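Local coordinates for CurH (Lyngbya majuscula, PDB 3KG7), which probably removes water from beta-hydroxyacyl intermediates, as the dehydratase domain of one module of the curacin polyketide synthase, at residues M57-V62 / M234-P239; F216-D221 / F281-A286. All coordinates share one frame; numbering follows the deposited sequence.

Both contacts reach a pair of neighbouring strands, 225-236 and 274-286, in this double hotdog fold. Contact 1 lies at the C-terminal end of strand 225-236, where helix 52-62 packs against it; contact 2 lies at the C-terminal end of strand 274-286, which a loop between helix 202-207 and strand 225-236 approaches. Their centres are about 27 Å apart, on opposite sides of the chain's centre, and their segments alternate along the chain. Contact 1 is buried and joins a segment from the N-terminal hotdog sequence family to one from the C-terminal family, consistent with the two hotdogs packing together. Contact 2 has both segments in the C-terminal family and is partly buried.

Contact 1. Residues M57-V62 / M234-P239; sequences MTLAAV and MTLSHP
The branched end of L59, on helix 52-62, meets the selenium of M234, on strand 225-236, and the two side chains cross at about a right angle. L59 CD1 does the touching, 4.1 Å from M234 SE. The same methyl approaches L236 CD2 at 4.4 Å, so one branch of the leucine serves both strand residues, and L59 carries the whole helix side of the contact. Its side chain leaves the helix toward the strand, which brings the branched end between the two partners.

M234 is present as selenomethionine. Its long, flexible chain bends at chi2 and again at chi3, and the first of these bends (chi2 -92°) turns the selenium out of line with an extended chain. L236, two residues on, sends its side chain from the same side of the strand, and T235 between them points away from the helix, as strand alternation requires. The residue types fit their places: M234 and L236 offer apolar groups to a buried leucine, and T235, a partly exposed residue, carries a hydroxyl. The attraction across the contact is entirely apolar. The nearest backbones, at L59 and L236, keep their CA atoms 8.3 Å apart, a gap bridged by side chains alone.

The hotdog fold wraps a curved antiparallel sheet round a helix, and the packing of helix 52-62 against the strands is consistent with that arrangement. L59 also packs on A66 and V68 of strand 66-73, which pairs with strand 225-236 through backbone bonds to M234 and L236. On the other flank lies strand 274-286, where M234 touches I278 and L236 touches F275.

Contact 2. Residues F216-D221 / F281-A286; sequences FDFSSD and FTVKRA
The ring of F218 meets a methyl of V283 obliquely, CE1 of the phenylalanine lying 4.4 Å from CG2 of the valine. F218 does not set out toward strand 274-286, but the end of its ring comes nearer. A long, flat aromatic suits a loop residue whose CA stays well off the strand, and the compact, beta-branched V283 suits a buried strand position with its side chain turned toward that loop.

Next along the loop, S219 OG accepts a hydrogen bond from R285 NH1 at 2.9 Å. The bond is weak, because the N-H...O angle is just 118°. Bends at chi2 (-89°) and chi3 (-70°) fold the arginine chain and carry its guanidinium over to the loop. Serine offers a small acceptor hydroxyl on a short side chain at an exposed loop position, and arginine has the length to reach it.

Strand 274-286 runs between strands 225-236 and 260-268 in the second hotdog part of this dehydratase domain, and the loop 216-221 precedes the first of these neighbours. F218 meets W226 edge-to-face and makes a cation-pi contact with R261, so its ring is engaged by residues of both flanking strands. V283 likewise packs on W226 and R261, while R285 also touches S222 and V224, the last part of the same loop before strand 225-236. Within the loop itself, the hydroxyl of S220 bonds to D221 OD1, 2.9 Å from S220 OG, from above the carboxylate plane.

Contact 1. Residues M57-V62 / M234-P239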
HETATM    1  N   MSE C  57      -5.663  12.794 -11.896  1.00 85.02           N
HETATM    2  CA  MSE C  57      -5.016  11.600 -11.338  1.00 90.33           C
HETATM    3  C   MSE C  57      -5.952  10.396 -11.318  1.00 85.86           C
HETATM    4  O   MSE C  57      -5.571   9.286 -11.692  1.00 83.15           O
HETATM    5  CB  MSE C  57      -4.496  11.876  -9.931  1.00 90.32           C
HETATM    6  CG  MSE C  57      -3.331  12.827  -9.903  1.00 96.32           C
HETATM    7 SE   MSE C  57      -2.746  13.162  -8.084  1.00102.53          SE
HETATM    8  CE  MSE C  57      -1.656  11.579  -7.775  1.00100.12           C
ATOM      9  N   THR C  58      -7.183  10.637 -10.886  1.00 83.73           N
ATOM     10  CA  THR C  58      -8.180   9.590 -10.788  1.00 82.00           C
ATOM     11  C   THR C  58      -8.493   9.038 -12.174  1.00 82.85           C
ATOM     12  O   THR C  58      -8.564   7.807 -12.365  1.00 82.10           O
ATOM     13  CB  THR C  58      -9.459  10.089 -10.096  1.00 81.74           C
ATOM     14  OG1 THR C  58      -9.141  10.549  -8.774  1.00 81.29           O
ATOM     15  CG2 THR C  58     -10.480   8.964  -9.997  1.00 81.79           C
ATOM     16  N   LEU C  59      -8.661   9.948 -13.135  1.00 80.69           N
ATOM     17  CA  LEU C  59      -8.887   9.559 -14.516  1.00 79.97           C
ATOM     18  C   LEU C  59      -7.714   8.752 -15.051  1.00 79.66           C
ATOM     19  O   LEU C  59      -7.912   7.829 -15.831  1.00 79.43           O
ATOM     20  CB  LEU C  59      -9.149  10.775 -15.397  1.00 77.82           C
ATOM     21  CG  LEU C  59     -10.398  11.607 -15.147  1.00 75.91           C
ATOM     22  CD1 LEU C  59     -10.212  12.970 -15.786  1.00 75.76           C
ATOM     23  CD2 LEU C  59     -11.636  10.916 -15.695  1.00 74.09           C
ATOM     24  N   ALA C  60      -6.504   9.080 -14.607  1.00 77.69           N
ATOM     25  CA  ALA C  60      -5.328   8.313 -14.999  1.00 77.05           C
ATOM     26  C   ALA C  60      -5.320   6.923 -14.368  1.00 78.54           C
ATOM     27  O   ALA C  60      -4.813   5.974 -14.971  1.00 80.09           O
ATOM     28  CB  ALA C  60      -4.053   9.067 -14.672  1.00 75.17           C
ATOM     29  N   ALA C  61      -5.905   6.792 -13.177  1.00 78.27           N
ATOM     30  CA  ALA C  61      -5.948   5.505 -12.484  1.00 77.57           C
ATOM     31  C   ALA C  61      -6.963   4.522 -13.084  1.00 78.22           C
ATOM     32  O   ALA C  61      -6.686   3.324 -13.225  1.00 78.50           O
ATOM     33  CB  ALA C  61      -6.215   5.704 -11.007  1.00 75.90           C
ATOM     34  N   VAL C  62      -8.135   5.028 -13.438  1.00 78.20           N
ATOM     35  CA  VAL C  62      -9.225   4.165 -13.905  1.00 77.51           C
ATOM     36  C   VAL C  62      -9.321   4.086 -15.430  1.00 78.26           C
ATOM     37  O   VAL C  62      -9.927   3.149 -15.955  1.00 78.73           O
ATOM     38  CB  VAL C  62     -10.611   4.607 -13.348  1.00 75.95           C
ATOM     39  CG1 VAL C  62     -10.570   4.730 -11.829  1.00 76.00           C
ATOM     40  CG2 VAL C  62     -11.068   5.922 -13.985  1.00 73.58           C
HETATM   41  N   MSE C 234     -17.610  15.401 -13.603  1.00 85.81           N
HETATM   42  CA  MSE C 234     -16.623  15.589 -14.654  1.00 88.09           C
HETATM   43  C   MSE C 234     -16.553  14.307 -15.477  1.00 84.86           C
HETATM   44  O   MSE C 234     -16.309  13.224 -14.946  1.00 84.21           O
HETATM   45  CB  MSE C 234     -15.254  15.952 -14.068  1.00 96.49           C
HETATM   46  CG  MSE C 234     -14.388  16.810 -14.985  1.00102.11           C
HETATM   47 SE   MSE C 234     -13.188  15.790 -16.142  1.00112.97          SE
HETATM   48  CE  MSE C 234     -13.078  16.946 -17.713  1.00103.90           C
ATOM     49  N   THR C 235     -16.809  14.427 -16.773  1.00 82.13           N
ATOM     50  CA  THR C 235     -16.732  13.275 -17.666  1.00 80.55           C
ATOM     51  C   THR C 235     -15.683  13.508 -18.729  1.00 79.79           C
ATOM     52  O   THR C 235     -15.468  14.643 -19.161  1.00 80.45           O
ATOM     53  CB  THR C 235     -18.054  13.007 -18.389  1.00 80.00           C
ATOM     54  OG1 THR C 235     -18.320  14.076 -19.309  1.00 80.02           O
ATOM     55  CG2 THR C 235     -19.195  12.871 -17.389  1.00 80.45           C
ATOM     56  N   LEU C 236     -15.040  12.430 -19.154  1.00 78.07           N
ATOM     57  CA  LEU C 236     -14.113  12.493 -20.269  1.00 77.84           C
ATOM     58  C   LEU C 236     -14.203  11.195 -21.069  1.00 78.73           C
ATOM     59  O   LEU C 236     -14.077  10.104 -20.502  1.00 79.81           O
ATOM     60  CB  LEU C 236     -12.690  12.750 -19.766  1.00 77.57           C
ATOM     61  CG  LEU C 236     -11.617  12.907 -20.845  1.00 77.02           C
ATOM     62  CD1 LEU C 236     -11.897  14.125 -21.733  1.00 75.71           C
ATOM     63  CD2 LEU C 236     -10.237  12.978 -20.221  1.00 75.35           C
ATOM     64  N   SER C 237     -14.434  11.318 -22.376  1.00 78.17           N
ATOM     65  CA  SER C 237     -14.649  10.149 -23.238  1.00 79.24           C
ATOM     66  C   SER C 237     -13.347   9.558 -23.756  1.00 80.14           C
ATOM     67  O   SER C 237     -13.236   8.342 -23.896  1.00 80.59           O
ATOM     68  CB  SER C 237     -15.542  10.485 -24.430  1.00 78.82           C
ATOM     69  OG  SER C 237     -16.718  11.142 -24.014  1.00 83.73           O
ATOM     70  N   HIS C 238     -12.373  10.415 -24.062  1.00 80.34           N
ATOM     71  CA  HIS C 238     -11.065   9.954 -24.539  1.00 81.89           C
ATOM     72  C   HIS C 238      -9.967  10.968 -24.209  1.00 81.35           C
ATOM     73  O   HIS C 238     -10.269  12.064 -23.745  1.00 81.82           O
ATOM     74  CB  HIS C 238     -11.095   9.604 -26.040  1.00 83.14           C
ATOM     75  CG  HIS C 238     -11.633  10.692 -26.915  1.00 83.85           C
ATOM     76  ND1 HIS C 238     -10.902  11.814 -27.240  1.00 85.12           N
ATOM     77  CD2 HIS C 238     -12.823  10.820 -27.549  1.00 84.19           C
ATOM     78  CE1 HIS C 238     -11.623  12.592 -28.027  1.00 86.32           C
ATOM     79  NE2 HIS C 238     -12.792  12.011 -28.231  1.00 85.69           N
ATOM     80  N   PRO C 239      -8.688  10.599 -24.428  1.00 80.11           N
ATOM     81  CA  PRO C 239      -7.605  11.512 -24.101  1.00 79.17           C
ATOM     82  C   PRO C 239      -7.722  12.818 -24.873  1.00 80.00           C
ATOM     83  O   PRO C 239      -8.234  12.825 -25.998  1.00 80.06           O
ATOM     84  CB  PRO C 239      -6.361  10.753 -24.562  1.00 78.73           C
ATOM     85  CG  PRO C 239      -6.758   9.340 -24.555  1.00 79.49           C
ATOM     86  CD  PRO C 239      -8.177   9.337 -24.986  1.00 78.59           C
TER

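Contact 2. Residues F216-D221 / F281-A286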
ATOM      1  N   PHE C 216     -14.641  39.401 -15.984  1.00 98.79           N
ATOM      2  CA  PHE C 216     -14.317  40.759 -15.531  1.00101.35           C
ATOM      3  C   PHE C 216     -15.151  41.163 -14.309  1.00101.02           C
ATOM      4  O   PHE C 216     -15.005  42.272 -13.787  1.00100.72           O
ATOM      5  CB  PHE C 216     -14.512  41.769 -16.673  1.00103.51           C
ATOM      6  CG  PHE C 216     -13.568  41.568 -17.832  1.00105.25           C
ATOM      7  CD1 PHE C 216     -13.887  40.693 -18.869  1.00105.65           C
ATOM      8  CD2 PHE C 216     -12.358  42.254 -17.885  1.00106.25           C
ATOM      9  CE1 PHE C 216     -13.012  40.500 -19.940  1.00105.88           C
ATOM     10  CE2 PHE C 216     -11.477  42.070 -18.953  1.00106.72           C
ATOM     11  CZ  PHE C 216     -11.806  41.190 -19.982  1.00105.46           C
ATOM     12  N   ASP C 217     -16.009  40.248 -13.860  1.00101.01           N
ATOM     13  CA  ASP C 217     -16.979  40.502 -12.796  1.00100.99           C
ATOM     14  C   ASP C 217     -16.453  40.019 -11.448  1.00101.28           C
ATOM     15  O   ASP C 217     -16.751  40.615 -10.408  1.00 99.45           O
ATOM     16  CB  ASP C 217     -18.296  39.791 -13.125  1.00100.72           C
ATOM     17  CG  ASP C 217     -19.523  40.600 -12.749  1.00 99.48           C
ATOM     18  OD1 ASP C 217     -19.523  41.257 -11.686  1.00 99.16           O
ATOM     19  OD2 ASP C 217     -20.502  40.560 -13.523  1.00 98.77           O
ATOM     20  N   PHE C 218     -15.685  38.928 -11.486  1.00103.28           N
ATOM     21  CA  PHE C 218     -15.047  38.330 -10.309  1.00105.98           C
ATOM     22  C   PHE C 218     -14.266  39.401  -9.530  1.00107.82           C
ATOM     23  O   PHE C 218     -13.080  39.622  -9.798  1.00107.93           O
ATOM     24  CB  PHE C 218     -14.089  37.201 -10.741  1.00105.59           C
ATOM     25  CG  PHE C 218     -14.773  35.971 -11.319  1.00106.43           C
ATOM     26  CD1 PHE C 218     -14.530  34.709 -10.777  1.00105.65           C
ATOM     27  CD2 PHE C 218     -15.631  36.064 -12.418  1.00106.30           C
ATOM     28  CE1 PHE C 218     -15.142  33.569 -11.308  1.00104.95           C
ATOM     29  CE2 PHE C 218     -16.249  34.922 -12.952  1.00105.05           C
ATOM     30  CZ  PHE C 218     -16.004  33.678 -12.394  1.00104.60           C
ATOM     31  N   SER C 219     -14.935  40.058  -8.576  1.00110.07           N
ATOM     32  CA  SER C 219     -14.388  41.246  -7.888  1.00112.26           C
ATOM     33  C   SER C 219     -12.880  41.146  -7.638  1.00112.04           C
ATOM     34  O   SER C 219     -12.410  40.287  -6.882  1.00112.72           O
ATOM     35  CB  SER C 219     -15.143  41.544  -6.586  1.00113.18           C
ATOM     36  OG  SER C 219     -14.738  40.674  -5.541  1.00115.46           O
ATOM     37  N   SER C 220     -12.139  42.039  -8.291  1.00110.69           N
ATOM     38  CA  SER C 220     -10.685  41.953  -8.351  1.00108.72           C
ATOM     39  C   SER C 220      -9.986  42.673  -7.203  1.00107.49           C
ATOM     40  O   SER C 220      -9.075  42.120  -6.588  1.00107.12           O
ATOM     41  CB  SER C 220     -10.184  42.494  -9.695  1.00108.39           C
ATOM     42  OG  SER C 220     -10.617  43.826  -9.912  1.00107.36           O
ATOM     43  N   ASP C 221     -10.447  43.888  -6.906  1.00106.32           N
ATOM     44  CA  ASP C 221      -9.717  44.861  -6.080  1.00104.98           C
ATOM     45  C   ASP C 221      -9.448  44.484  -4.612  1.00103.59           C
ATOM     46  O   ASP C 221      -9.101  45.350  -3.804  1.00103.97           O
ATOM     47  CB  ASP C 221     -10.412  46.232  -6.155  1.00105.62           C
ATOM     48  CG  ASP C 221     -10.451  46.797  -7.567  1.00105.80           C
ATOM     49  OD1 ASP C 221     -11.160  46.227  -8.427  1.00105.35           O
ATOM     50  OD2 ASP C 221      -9.783  47.826  -7.810  1.00105.97           O
ATOM     51  N   PHE C 281     -18.694  23.358 -11.587  1.00 80.25           N
ATOM     52  CA  PHE C 281     -17.369  23.797 -11.139  1.00 79.69           C
ATOM     53  C   PHE C 281     -17.505  25.010 -10.225  1.00 79.83           C
ATOM     54  O   PHE C 281     -17.786  26.119 -10.688  1.00 79.93           O
ATOM     55  CB  PHE C 281     -16.453  24.120 -12.332  1.00 79.13           C
ATOM     56  CG  PHE C 281     -15.042  24.499 -11.936  1.00 79.66           C
ATOM     57  CD1 PHE C 281     -14.624  25.828 -11.975  1.00 80.04           C
ATOM     58  CD2 PHE C 281     -14.130  23.526 -11.519  1.00 79.28           C
ATOM     59  CE1 PHE C 281     -13.312  26.184 -11.599  1.00 80.24           C
ATOM     60  CE2 PHE C 281     -12.818  23.877 -11.148  1.00 78.71           C
ATOM     61  CZ  PHE C 281     -12.412  25.207 -11.191  1.00 77.65           C
ATOM     62  N   THR C 282     -17.305  24.790  -8.929  1.00 79.45           N
ATOM     63  CA  THR C 282     -17.571  25.821  -7.934  1.00 81.08           C
ATOM     64  C   THR C 282     -16.291  26.382  -7.308  1.00 82.81           C
ATOM     65  O   THR C 282     -15.432  25.630  -6.831  1.00 84.97           O
ATOM     66  CB  THR C 282     -18.519  25.295  -6.838  1.00 81.75           C
ATOM     67  OG1 THR C 282     -19.641  24.640  -7.445  1.00 83.05           O
ATOM     68  CG2 THR C 282     -19.018  26.436  -5.965  1.00 81.09           C
ATOM     69  N   VAL C 283     -16.165  27.705  -7.330  1.00 81.89           N
ATOM     70  CA  VAL C 283     -15.074  28.383  -6.639  1.00 82.89           C
ATOM     71  C   VAL C 283     -15.616  29.122  -5.416  1.00 83.39           C
ATOM     72  O   VAL C 283     -16.772  29.537  -5.396  1.00 83.60           O
ATOM     73  CB  VAL C 283     -14.294  29.352  -7.570  1.00 82.97           C
ATOM     74  CG1 VAL C 283     -13.531  28.568  -8.640  1.00 82.69           C
ATOM     75  CG2 VAL C 283     -15.228  30.384  -8.210  1.00 80.76           C
ATOM     76  N   LYS C 284     -14.785  29.260  -4.390  1.00 84.90           N
ATOM     77  CA  LYS C 284     -15.162  30.016  -3.199  1.00 86.27           C
ATOM     78  C   LYS C 284     -14.002  30.902  -2.751  1.00 87.79           C
ATOM     79  O   LYS C 284     -12.831  30.534  -2.903  1.00 89.74           O
ATOM     80  CB  LYS C 284     -15.603  29.076  -2.070  1.00 86.60           C
ATOM     81  CG  LYS C 284     -16.282  29.774  -0.890  1.00 86.08           C
ATOM     82  CD  LYS C 284     -16.625  28.800   0.234  1.00 86.80           C
ATOM     83  CE  LYS C 284     -15.400  28.435   1.063  1.00 87.97           C
ATOM     84  NZ  LYS C 284     -15.759  27.635   2.265  1.00 88.00           N
ATOM     85  N   ARG C 285     -14.335  32.072  -2.209  1.00 89.29           N
ATOM     86  CA  ARG C 285     -13.334  33.009  -1.700  1.00 90.49           C
ATOM     87  C   ARG C 285     -12.474  32.359  -0.611  1.00 90.39           C
ATOM     88  O   ARG C 285     -12.994  31.749   0.327  1.00 90.43           O
ATOM     89  CB  ARG C 285     -14.013  34.269  -1.162  1.00 90.02           C
ATOM     90  CG  ARG C 285     -14.822  35.041  -2.196  1.00 91.75           C
ATOM     91  CD  ARG C 285     -13.988  36.087  -2.940  1.00 93.31           C
ATOM     92  NE  ARG C 285     -13.599  37.215  -2.087  1.00 94.17           N
ATOM     93  CZ  ARG C 285     -13.341  38.448  -2.523  1.00 93.60           C
ATOM     94  NH1 ARG C 285     -13.439  38.748  -3.812  1.00 93.20           N
ATOM     95  NH2 ARG C 285     -12.990  39.389  -1.660  1.00 94.10           N
ATOM     96  N   ALA C 286     -11.158  32.476  -0.756  1.00 90.58           N
ATOM     97  CA  ALA C 286     -10.229  31.907   0.211  1.00 91.53           C
ATOM     98  C   ALA C 286      -9.057  32.851   0.462  1.00 91.68           C
ATOM     99  O   ALA C 286      -8.098  32.874  -0.314  1.00 92.29           O
ATOM    100  CB  ALA C 286      -9.741  30.531  -0.254  1.00 91.56           C
TER